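Xylose isomerase domain protein (Alicyclobacillus acidocaldarius subsp. acidocaldarius, PDB 3U0H) probably acts as an isomerase of the xylose isomerase-like TIM-barrel family. Local coordinates at residues 186-189 and 190-194; 232-235 and 236-240. All blocks are in the same frame, centred on the assembly; numbering follows the deposited sequence.

Overall arrangement
The two contacts lie on neighbouring helices of the TIM barrel and touch each other. Contact 1 (186-189 with 190-194) comes first along the chain, where a loop after helix 180-185 turns into the short helix 190-194. Contact 2 (232-235 with 236-240) follows, wholly within helix 231-241, which connects barrel strands 201-206 and 246-249. Their centres lie about 9 Å apart, on the same side of the chain's centre. A salt bridge from Glu190 to Arg236 and packing of Leu193 on Phe234 join them, so the capped short helix and the longer barrel helix rest side by side.

Contact 1 of 2, residues 186-189 and 190-194; sequences AGEH and EDDLA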
ATOM      1  N   ALA A 186     -28.158  -6.751 -19.128  1.00 24.37           N
ATOM      2  CA  ALA A 186     -27.865  -7.583 -17.943  1.00 25.04           C
ATOM      3  C   ALA A 186     -29.103  -7.808 -17.063  1.00 23.84           C
ATOM      4  O   ALA A 186     -29.014  -8.513 -16.049  1.00 21.10           O
ATOM      5  CB  ALA A 186     -26.717  -7.008 -17.104  1.00 24.09           C
ATOM      6  N   GLY A 187     -30.232  -7.203 -17.429  1.00 23.45           N
ATOM      7  CA  GLY A 187     -31.477  -7.412 -16.674  1.00 24.07           C
ATOM      8  C   GLY A 187     -31.431  -6.780 -15.295  1.00 25.55           C
ATOM      9  O   GLY A 187     -32.132  -7.209 -14.394  1.00 27.03           O
ATOM     10  N   GLU A 188     -30.644  -5.723 -15.121  1.00 24.67           N
ATOM     11  CA  GLU A 188     -30.582  -5.019 -13.828  1.00 24.90           C
ATOM     12  C   GLU A 188     -31.779  -4.059 -13.552  1.00 24.92           C
ATOM     13  O   GLU A 188     -32.526  -3.739 -14.454  1.00 25.66           O
ATOM     14  CB  GLU A 188     -29.229  -4.281 -13.751  1.00 23.35           C
ATOM     15  CG  GLU A 188     -28.065  -5.249 -13.749  1.00 23.42           C
ATOM     16  CD  GLU A 188     -26.717  -4.613 -14.010  1.00 24.37           C
ATOM     17  OE1 GLU A 188     -26.649  -3.434 -14.492  1.00 25.25           O
ATOM     18  OE2 GLU A 188     -25.728  -5.321 -13.711  1.00 23.29           O
ATOM     19  N   HIS A 189     -31.874  -3.589 -12.316  1.00 25.99           N
ATOM     20  CA  HIS A 189     -32.974  -2.792 -11.752  1.00 30.98           C
ATOM     21  C   HIS A 189     -32.424  -1.445 -11.330  1.00 28.69           C
ATOM     22  O   HIS A 189     -31.243  -1.317 -10.970  1.00 24.55           O
ATOM     23  CB  HIS A 189     -33.513  -3.535 -10.508  1.00 34.31           C
ATOM     24  CG  HIS A 189     -34.860  -3.047  -9.981  1.00 44.27           C
ATOM     25  ND1 HIS A 189     -34.980  -2.004  -9.106  1.00 42.75           N
ATOM     26  CD2 HIS A 189     -36.172  -3.562 -10.156  1.00 45.30           C
ATOM     27  CE1 HIS A 189     -36.281  -1.843  -8.772  1.00 43.27           C
ATOM     28  NE2 HIS A 189     -37.007  -2.799  -9.408  1.00 45.45           N
ATOM     29  N   GLU A 190     -33.273  -0.419 -11.381  1.00 28.66           N
ATOM     30  CA  GLU A 190     -32.944   0.913 -10.857  1.00 29.15           C
ATOM     31  C   GLU A 190     -32.156   0.835  -9.517  1.00 28.82           C
ATOM     32  O   GLU A 190     -31.170   1.537  -9.351  1.00 25.28           O
ATOM     33  CB  GLU A 190     -34.235   1.746 -10.723  1.00 32.08           C
ATOM     34  CG  GLU A 190     -34.219   2.852  -9.662  1.00 32.99           C
ATOM     35  CD  GLU A 190     -35.367   3.836  -9.770  1.00 32.87           C
ATOM     36  OE1 GLU A 190     -36.371   3.571 -10.466  1.00 32.39           O
ATOM     37  OE2 GLU A 190     -35.250   4.894  -9.134  1.00 35.17           O
ATOM     38  N   ASP A 191     -32.575  -0.040  -8.597  1.00 27.38           N
ATOM     39  CA  ASP A 191     -31.962  -0.163  -7.264  1.00 31.14           C
ATOM     40  C   ASP A 191     -30.515  -0.691  -7.320  1.00 27.34           C
ATOM     41  O   ASP A 191     -29.754  -0.452  -6.397  1.00 23.53           O
ATOM     42  CB  ASP A 191     -32.798  -1.052  -6.267  1.00 33.77           C
ATOM     43  CG  ASP A 191     -34.198  -0.500  -5.978  1.00 37.58           C
ATOM     44  OD1 ASP A 191     -34.457   0.689  -6.271  1.00 42.34           O
ATOM     45  OD2 ASP A 191     -35.040  -1.254  -5.424  1.00 42.27           O
ATOM     46  N   ASP A 192     -30.150  -1.429  -8.359  1.00 25.27           N
ATOM     47  CA  ASP A 192     -28.762  -1.860  -8.491  1.00 26.79           C
ATOM     48  C   ASP A 192     -27.802  -0.663  -8.581  1.00 26.52           C
ATOM     49  O   ASP A 192     -26.696  -0.658  -8.001  1.00 23.29           O
ATOM     50  CB  ASP A 192     -28.601  -2.777  -9.704  1.00 27.67           C
ATOM     51  CG  ASP A 192     -29.338  -4.095  -9.528  1.00 29.76           C
ATOM     52  OD1 ASP A 192     -29.057  -4.806  -8.530  1.00 30.88           O
ATOM     53  OD2 ASP A 192     -30.196  -4.417 -10.387  1.00 31.81           O
ATOM     54  N   LEU A 193     -28.293   0.380  -9.257  1.00 27.45           N
ATOM     55  CA  LEU A 193     -27.555   1.595  -9.494  1.00 24.11           C
ATOM     56  C   LEU A 193     -27.691   2.545  -8.351  1.00 24.65           C
ATOM     57  O   LEU A 193     -26.722   3.190  -8.005  1.00 27.19           O
ATOM     58  CB  LEU A 193     -28.039   2.245 -10.764  1.00 23.75           C
ATOM     59  CG  LEU A 193     -28.009   1.363 -11.995  1.00 23.66           C
ATOM     60  CD1 LEU A 193     -28.540   2.136 -13.197  1.00 23.18           C
ATOM     61  CD2 LEU A 193     -26.595   0.863 -12.264  1.00 23.86           C
ATOM     62  N   ALA A 194     -28.878   2.650  -7.749  1.00 24.53           N
ATOM     63  CA  ALA A 194     -29.065   3.514  -6.582  1.00 25.25           C
ATOM     64  C   ALA A 194     -28.203   3.125  -5.355  1.00 26.55           C
ATOM     65  O   ALA A 194     -27.917   3.965  -4.508  1.00 24.79           O
ATOM     66  CB  ALA A 194     -30.543   3.587  -6.157  1.00 25.88           C
TER
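The imidazole ring of His189 meets the backbone of Asp191 edge-on: Asp191 N points at ND1 from within the ring plane, 3.1 Å away, with an almost straight N-H...N angle of 174°. This bond requires ND1 to be the unprotonated, accepting nitrogen. The Asp191 carboxylate runs alongside the ring, its plane turned 56° from it, and brings OD2 to 3.6 Å from His189 CE1. Holding CG anti to the backbone N (chi1 -166°) puts the His189 ring beside the carbonyl carbon, with its ND1 edge toward Asp191 N.

Asp192 holds the same residue by its backbone: its OD2 accepts His189 N at 2.7 Å through the anti lone pair. With the N-cap side chain of His189 accepting a first-turn N-H, here that of Asp191, His189 and Asp192 form a capping box. Separately, Asp192 N donates to His189 O at 2.8 Å. The same OD2 lies 3.5 Å from Glu188 CB, but the Glu188 carboxylate turns elsewhere, to Tyr142 and the backbone of Leu159. Just upstream, Gly187 closes helix 180-185 in a Schellman motif at positive phi, so one helix ends and the next begins within a few residues. Chemically, the cap engages backbone N-H groups at the helix start, and the aspartates there would probably interact favourably with the helix dipole, whereas protonation of ND1 would probably cost the histidine its capping bond.

Contact 2 of 2, residues 232-235 and 236-240; sequences VPFL and RGLYL
Leu238 lays one methyl on the ring of Phe234, a single turn back along helix 231-241. Its CD1 stands 3.7 Å from the centroid of the Phe234 ring and 20° off the ring normal, a CH-pi contact made over the face. Phe234 holds CG anti to the backbone N (chi1 179°), which sets the ring where the Leu238 methyl can rest on its face, with CD1 nearest CZ at 3.5 Å. Replacing Phe234 with an alanine would probably leave Leu238 CD1 without its aromatic partner and open a gap beside Leu193 and Trp183, which also pack against the ring.

On another side of the helix, Arg236 bends at chi3 (-60°) and folds its guanidinium back over Pro233, whose CA lies against one face, 4.0 Å from NH1. The arginine's NH2 comes within 3.9 Å of Val232 CG1, while NH1 forms a salt bridge with Glu190. Beneath these side chains the backbone bonds run from i+4 to i, among them Tyr239 N to Leu235 O at 2.7 Å. Leu235, meanwhile, packs on Ile206 and helix 261-280. Such a helix, with apolar residues turned to the strands, is characteristic of the beta-alpha-beta crossover of a TIM barrel, here joining strands 201-206 and 246-249.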
ATOM      1  N   VAL A 232     -35.742   6.694 -17.676  1.00 25.52           N
ATOM      2  CA  VAL A 232     -35.978   7.508 -16.500  1.00 24.33           C
ATOM      3  C   VAL A 232     -35.505   6.797 -15.210  1.00 24.63           C
ATOM      4  O   VAL A 232     -34.787   7.398 -14.474  1.00 24.59           O
ATOM      5  CB  VAL A 232     -37.420   8.019 -16.405  1.00 23.02           C
ATOM      6  CG1 VAL A 232     -37.565   8.853 -15.142  1.00 24.89           C
ATOM      7  CG2 VAL A 232     -37.759   8.881 -17.601  1.00 22.98           C
ATOM      8  N   PRO A 233     -35.884   5.520 -14.967  1.00 26.06           N
ATOM      9  CA  PRO A 233     -35.329   4.758 -13.830  1.00 25.65           C
ATOM     10  C   PRO A 233     -33.832   4.559 -13.885  1.00 26.66           C
ATOM     11  O   PRO A 233     -33.189   4.547 -12.843  1.00 29.48           O
ATOM     12  CB  PRO A 233     -36.003   3.395 -13.937  1.00 26.12           C
ATOM     13  CG  PRO A 233     -37.304   3.666 -14.652  1.00 27.84           C
ATOM     14  CD  PRO A 233     -37.032   4.814 -15.602  1.00 26.94           C
ATOM     15  N   PHE A 234     -33.278   4.396 -15.077  1.00 25.54           N
ATOM     16  CA  PHE A 234     -31.809   4.370 -15.241  1.00 25.25           C
ATOM     17  C   PHE A 234     -31.127   5.619 -14.704  1.00 24.71           C
ATOM     18  O   PHE A 234     -30.244   5.533 -13.862  1.00 24.68           O
ATOM     19  CB  PHE A 234     -31.436   4.223 -16.713  1.00 23.95           C
ATOM     20  CG  PHE A 234     -29.960   4.213 -16.973  1.00 23.48           C
ATOM     21  CD1 PHE A 234     -29.200   3.124 -16.635  1.00 23.36           C
ATOM     22  CD2 PHE A 234     -29.362   5.249 -17.620  1.00 23.85           C
ATOM     23  CE1 PHE A 234     -27.865   3.075 -16.922  1.00 22.87           C
ATOM     24  CE2 PHE A 234     -28.040   5.214 -17.925  1.00 24.65           C
ATOM     25  CZ  PHE A 234     -27.276   4.124 -17.543  1.00 24.94           C
ATOM     26  N   LEU A 235     -31.549   6.780 -15.195  1.00 23.54           N
ATOM     27  CA  LEU A 235     -31.015   8.023 -14.719  1.00 23.40           C
ATOM     28  C   LEU A 235     -31.362   8.261 -13.249  1.00 23.63           C
ATOM     29  O   LEU A 235     -30.547   8.730 -12.481  1.00 22.56           O
ATOM     30  CB  LEU A 235     -31.534   9.165 -15.557  1.00 22.44           C
ATOM     31  CG  LEU A 235     -31.051   9.056 -16.971  1.00 23.83           C
ATOM     32  CD1 LEU A 235     -31.815  10.092 -17.820  1.00 22.78           C
ATOM     33  CD2 LEU A 235     -29.545   9.248 -16.945  1.00 23.84           C
ATOM     34  N   ARG A 236     -32.586   7.962 -12.859  1.00 24.58           N
ATOM     35  CA  ARG A 236     -32.995   8.295 -11.536  1.00 24.74           C
ATOM     36  C   ARG A 236     -32.050   7.535 -10.597  1.00 23.41           C
ATOM     37  O   ARG A 236     -31.540   8.096  -9.652  1.00 23.42           O
ATOM     38  CB  ARG A 236     -34.453   7.918 -11.309  1.00 25.98           C
ATOM     39  CG  ARG A 236     -35.011   8.307  -9.923  1.00 28.13           C
ATOM     40  CD  ARG A 236     -36.247   7.491  -9.577  1.00 28.67           C
ATOM     41  NE  ARG A 236     -37.276   7.711 -10.545  1.00 32.13           N
ATOM     42  CZ  ARG A 236     -38.073   6.788 -11.108  1.00 32.76           C
ATOM     43  NH1 ARG A 236     -37.998   5.475 -10.872  1.00 32.21           N
ATOM     44  NH2 ARG A 236     -38.984   7.226 -11.951  1.00 32.35           N
ATOM     45  N   GLY A 237     -31.801   6.267 -10.893  1.00 23.07           N
ATOM     46  CA  GLY A 237     -30.981   5.443 -10.032  1.00 23.37           C
ATOM     47  C   GLY A 237     -29.596   6.051  -9.915  1.00 23.57           C
ATOM     48  O   GLY A 237     -29.063   6.087  -8.862  1.00 23.28           O
ATOM     49  N   LEU A 238     -29.049   6.525 -11.028  1.00 22.13           N
ATOM     50  CA  LEU A 238     -27.723   7.064 -11.043  1.00 22.93           C
ATOM     51  C   LEU A 238     -27.761   8.337 -10.211  1.00 25.53           C
ATOM     52  O   LEU A 238     -26.900   8.507  -9.318  1.00 21.78           O
ATOM     53  CB  LEU A 238     -27.259   7.316 -12.499  1.00 21.29           C
ATOM     54  CG  LEU A 238     -26.989   5.972 -13.185  1.00 22.43           C
ATOM     55  CD1 LEU A 238     -26.816   6.077 -14.693  1.00 21.57           C
ATOM     56  CD2 LEU A 238     -25.803   5.313 -12.474  1.00 20.86           C
ATOM     57  N   TYR A 239     -28.795   9.172 -10.454  1.00 24.09           N
ATOM     58  CA  TYR A 239     -29.005  10.373  -9.667  1.00 25.85           C
ATOM     59  C   TYR A 239     -29.088  10.101  -8.154  1.00 27.28           C
ATOM     60  O   TYR A 239     -28.495  10.855  -7.387  1.00 27.23           O
ATOM     61  CB  TYR A 239     -30.227  11.196 -10.114  1.00 27.26           C
ATOM     62  CG  TYR A 239     -30.292  12.604  -9.492  1.00 28.91           C
ATOM     63  CD1 TYR A 239     -29.565  13.670 -10.026  1.00 32.26           C
ATOM     64  CD2 TYR A 239     -31.066  12.860  -8.374  1.00 31.92           C
ATOM     65  CE1 TYR A 239     -29.622  14.944  -9.448  1.00 35.51           C
ATOM     66  CE2 TYR A 239     -31.131  14.126  -7.785  1.00 31.61           C
ATOM     67  CZ  TYR A 239     -30.410  15.155  -8.321  1.00 33.65           C
ATOM     68  OH  TYR A 239     -30.471  16.389  -7.734  1.00 37.96           O
ATOM     69  N   LEU A 240     -29.805   9.070  -7.716  1.00 27.61           N
ATOM     70  CA  LEU A 240     -29.906   8.798  -6.248  1.00 28.53           C
ATOM     71  C   LEU A 240     -28.576   8.213  -5.693  1.00 27.29           C
ATOM     72  O   LEU A 240     -28.195   8.454  -4.553  1.00 29.22           O
ATOM     73  CB  LEU A 240     -31.055   7.854  -5.931  1.00 29.63           C
ATOM     74  CG  LEU A 240     -32.464   8.366  -6.167  1.00 34.93           C
ATOM     75  CD1 LEU A 240     -33.389   7.141  -6.215  1.00 36.78           C
ATOM     76  CD2 LEU A 240     -32.900   9.383  -5.095  1.00 32.51           C
TER